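Local coordinates for ABC transporter (Caldanaerobius, PDB 4G68), which probably serves as the extracellular solute-binding protein of an ABC transporter, capturing xylan-derived sugars for uptake by a thermophilic bacterium, at residues 446-449 and 450-454. Sequence-based numbering, arbitrary orientation.
Sequences SKQM and QQKIN
M449 and I453, one helical turn apart on the C-terminal helix 442-453, lie side by side and point the same way, with M449 CE 3.7 Å from I453 CD1. The selenomethionine chain bends at both chi2 (-68°) and chi3 (-76°), which turns its methyl toward the isoleucine. This is the packed side: M449 is buried against H428 and L431 of helix 422-436, and I453 rests on F254, places suited to a flexible and a branched apolar chain. Along the backbone, I453 N donates to M449 O at 3.0 Å, one of four consecutive i to i+4 bonds.

On one flank K452, extended beyond CG, runs beside Q448; they touch T427 and L431, and K452 NZ reaches Q448 OE1 only weakly, at 3.3 Å. On another, Q450 OE1 takes N454 ND2 at 3.0 Å, from above the carbonyl plane, and also F254 N. Q451 marks the solvent side: its CB passes K447 O at 3.4 Å, but a bend at chi2 (67°) leads its amide away. The backbone bonds thus hold the turn itself, while apolar packing, Q450 and the K447–D255 salt bridge join it to its surroundings; water probably competes with the long Q448–K452 bond.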
ATOM      1  N   SER A 446      -3.215  18.897  14.197  1.00  7.62           N
ATOM      2  CA  SER A 446      -3.328  19.692  12.958  1.00  9.23           C
ATOM      3  C   SER A 446      -2.447  20.955  13.008  1.00  9.76           C
ATOM      4  O   SER A 446      -1.798  21.289  12.032  1.00  8.93           O
ATOM      5  CB  SER A 446      -4.771  20.041  12.605  1.00  9.54           C
ATOM      6  OG  SER A 446      -5.607  18.861  12.310  1.00 10.60           O
ATOM      7  N   LYS A 447      -2.381  21.633  14.161  1.00  9.99           N
ATOM      8  CA  LYS A 447      -1.356  22.719  14.277  1.00 10.46           C
ATOM      9  C   LYS A 447       0.039  22.246  14.018  1.00  9.46           C
ATOM     10  O   LYS A 447       0.795  22.963  13.292  1.00  8.89           O
ATOM     11  CB  LYS A 447      -1.349  23.336  15.675  1.00 12.65           C
ATOM     12  CG  LYS A 447      -2.705  23.893  15.991  1.00 17.55           C
ATOM     13  CD  LYS A 447      -2.672  25.387  15.815  1.00 20.58           C
ATOM     14  CE  LYS A 447      -3.932  25.965  16.468  1.00 26.05           C
ATOM     15  NZ  LYS A 447      -4.654  26.650  15.366  1.00 26.69           N
ATOM     16  N   GLN A 448       0.433  21.106  14.618  1.00  8.22           N
ATOM     17  CA  GLN A 448       1.791  20.597  14.460  1.00  8.77           C
ATOM     18  C   GLN A 448       2.070  20.113  13.049  1.00  8.13           C
ATOM     19  O   GLN A 448       3.145  20.247  12.543  1.00  8.25           O
ATOM     20  CB  GLN A 448       2.166  19.505  15.498  1.00  9.13           C
ATOM     21  CG  GLN A 448       2.235  20.136  16.916  1.00 10.95           C
ATOM     22  CD  GLN A 448       2.708  19.156  17.965  1.00 11.99           C
ATOM     23  OE1 GLN A 448       3.396  18.221  17.651  1.00 13.64           O
ATOM     24  NE2 GLN A 448       2.219  19.303  19.207  1.00 14.40           N
HETATM   25  N   MSE A 449       1.110  19.510  12.441  1.00  7.25           N
HETATM   26  CA  MSE A 449       1.304  19.123  11.022  1.00  8.07           C
HETATM   27  C   MSE A 449       1.609  20.357  10.206  1.00  8.12           C
HETATM   28  O   MSE A 449       2.633  20.330   9.482  1.00  7.90           O
HETATM   29  CB  MSE A 449       0.006  18.525  10.449  1.00 10.58           C
HETATM   30  CG  MSE A 449      -0.306  17.081  10.796  1.00 11.92           C
HETATM   31 SE   MSE A 449       0.944  15.768   9.975  1.00 15.56          SE
HETATM   32  CE  MSE A 449       0.222  15.815   8.137  1.00 12.73           C
ATOM     33  N   GLN A 450       0.783  21.363  10.282  1.00  7.63           N
ATOM     34  CA  GLN A 450       1.059  22.593   9.498  1.00  7.92           C
ATOM     35  C   GLN A 450       2.434  23.182   9.857  1.00  9.03           C
ATOM     36  O   GLN A 450       3.186  23.526   8.982  1.00  7.95           O
ATOM     37  CB  GLN A 450      -0.033  23.650   9.734  1.00  7.88           C
ATOM     38  CG  GLN A 450       0.242  24.999   9.062  1.00  8.13           C
ATOM     39  CD  GLN A 450       0.252  24.927   7.560  1.00  7.83           C
ATOM     40  OE1 GLN A 450       0.070  23.846   6.936  1.00  7.53           O
ATOM     41  NE2 GLN A 450       0.480  26.106   6.937  1.00  7.49           N
ATOM     42  N   GLN A 451       2.756  23.280  11.156  1.00  9.88           N
ATOM     43  CA  GLN A 451       3.957  23.975  11.545  1.00 11.20           C
ATOM     44  C   GLN A 451       5.220  23.191  11.179  1.00 11.30           C
ATOM     45  O   GLN A 451       6.217  23.762  10.681  1.00  9.70           O
ATOM     46  CB  GLN A 451       3.884  24.353  13.036  1.00 13.36           C
ATOM     47  CG  GLN A 451       5.158  25.009  13.563  1.00 19.89           C
ATOM     48  CD  GLN A 451       5.510  26.396  13.014  1.00 25.24           C
ATOM     49  OE1 GLN A 451       4.657  27.187  12.569  1.00 30.56           O
ATOM     50  NE2 GLN A 451       6.804  26.736  13.122  1.00 31.82           N
ATOM     51  N   LYS A 452       5.181  21.869  11.408  1.00  9.34           N
ATOM     52  CA  LYS A 452       6.333  21.039  11.123  1.00  9.94           C
ATOM     53  C   LYS A 452       6.577  20.812   9.652  1.00  9.96           C
ATOM     54  O   LYS A 452       7.722  20.738   9.247  1.00 10.86           O
ATOM     55  CB  LYS A 452       6.228  19.720  11.880  1.00  9.49           C
ATOM     56  CG  LYS A 452       6.307  19.958  13.401  1.00 10.81           C
ATOM     57  CD  LYS A 452       6.127  18.660  14.171  1.00 11.38           C
ATOM     58  CE  LYS A 452       6.426  18.977  15.646  1.00 14.61           C
ATOM     59  NZ  LYS A 452       6.406  17.745  16.420  1.00 15.55           N
ATOM     60  N   ILE A 453       5.527  20.704   8.869  1.00  9.14           N
ATOM     61  CA  ILE A 453       5.711  20.494   7.439  1.00  9.16           C
ATOM     62  C   ILE A 453       5.936  21.848   6.729  1.00  9.93           C
ATOM     63  O   ILE A 453       6.848  21.968   5.860  1.00  9.72           O
ATOM     64  CB  ILE A 453       4.563  19.706   6.827  1.00  8.72           C
ATOM     65  CG1 ILE A 453       4.483  18.306   7.451  1.00  8.74           C
ATOM     66  CG2 ILE A 453       4.683  19.684   5.249  1.00  8.16           C
ATOM     67  CD1 ILE A 453       3.317  17.522   6.912  1.00  8.41           C
ATOM     68  N   ASN A 454       5.110  22.835   7.058  1.00  8.41           N
ATOM     69  CA  ASN A 454       5.115  24.049   6.249  1.00  9.23           C
ATOM     70  C   ASN A 454       5.623  25.257   7.078  1.00 10.89           C
ATOM     71  O   ASN A 454       5.945  26.296   6.450  1.00 13.03           O
ATOM     72  CB  ASN A 454       3.721  24.367   5.748  1.00  7.98           C
ATOM     73  CG  ASN A 454       3.229  23.389   4.684  1.00  7.57           C
ATOM     74  OD1 ASN A 454       3.985  22.925   3.827  1.00  8.72           O
ATOM     75  ND2 ASN A 454       1.962  23.108   4.719  1.00  6.93           N
TER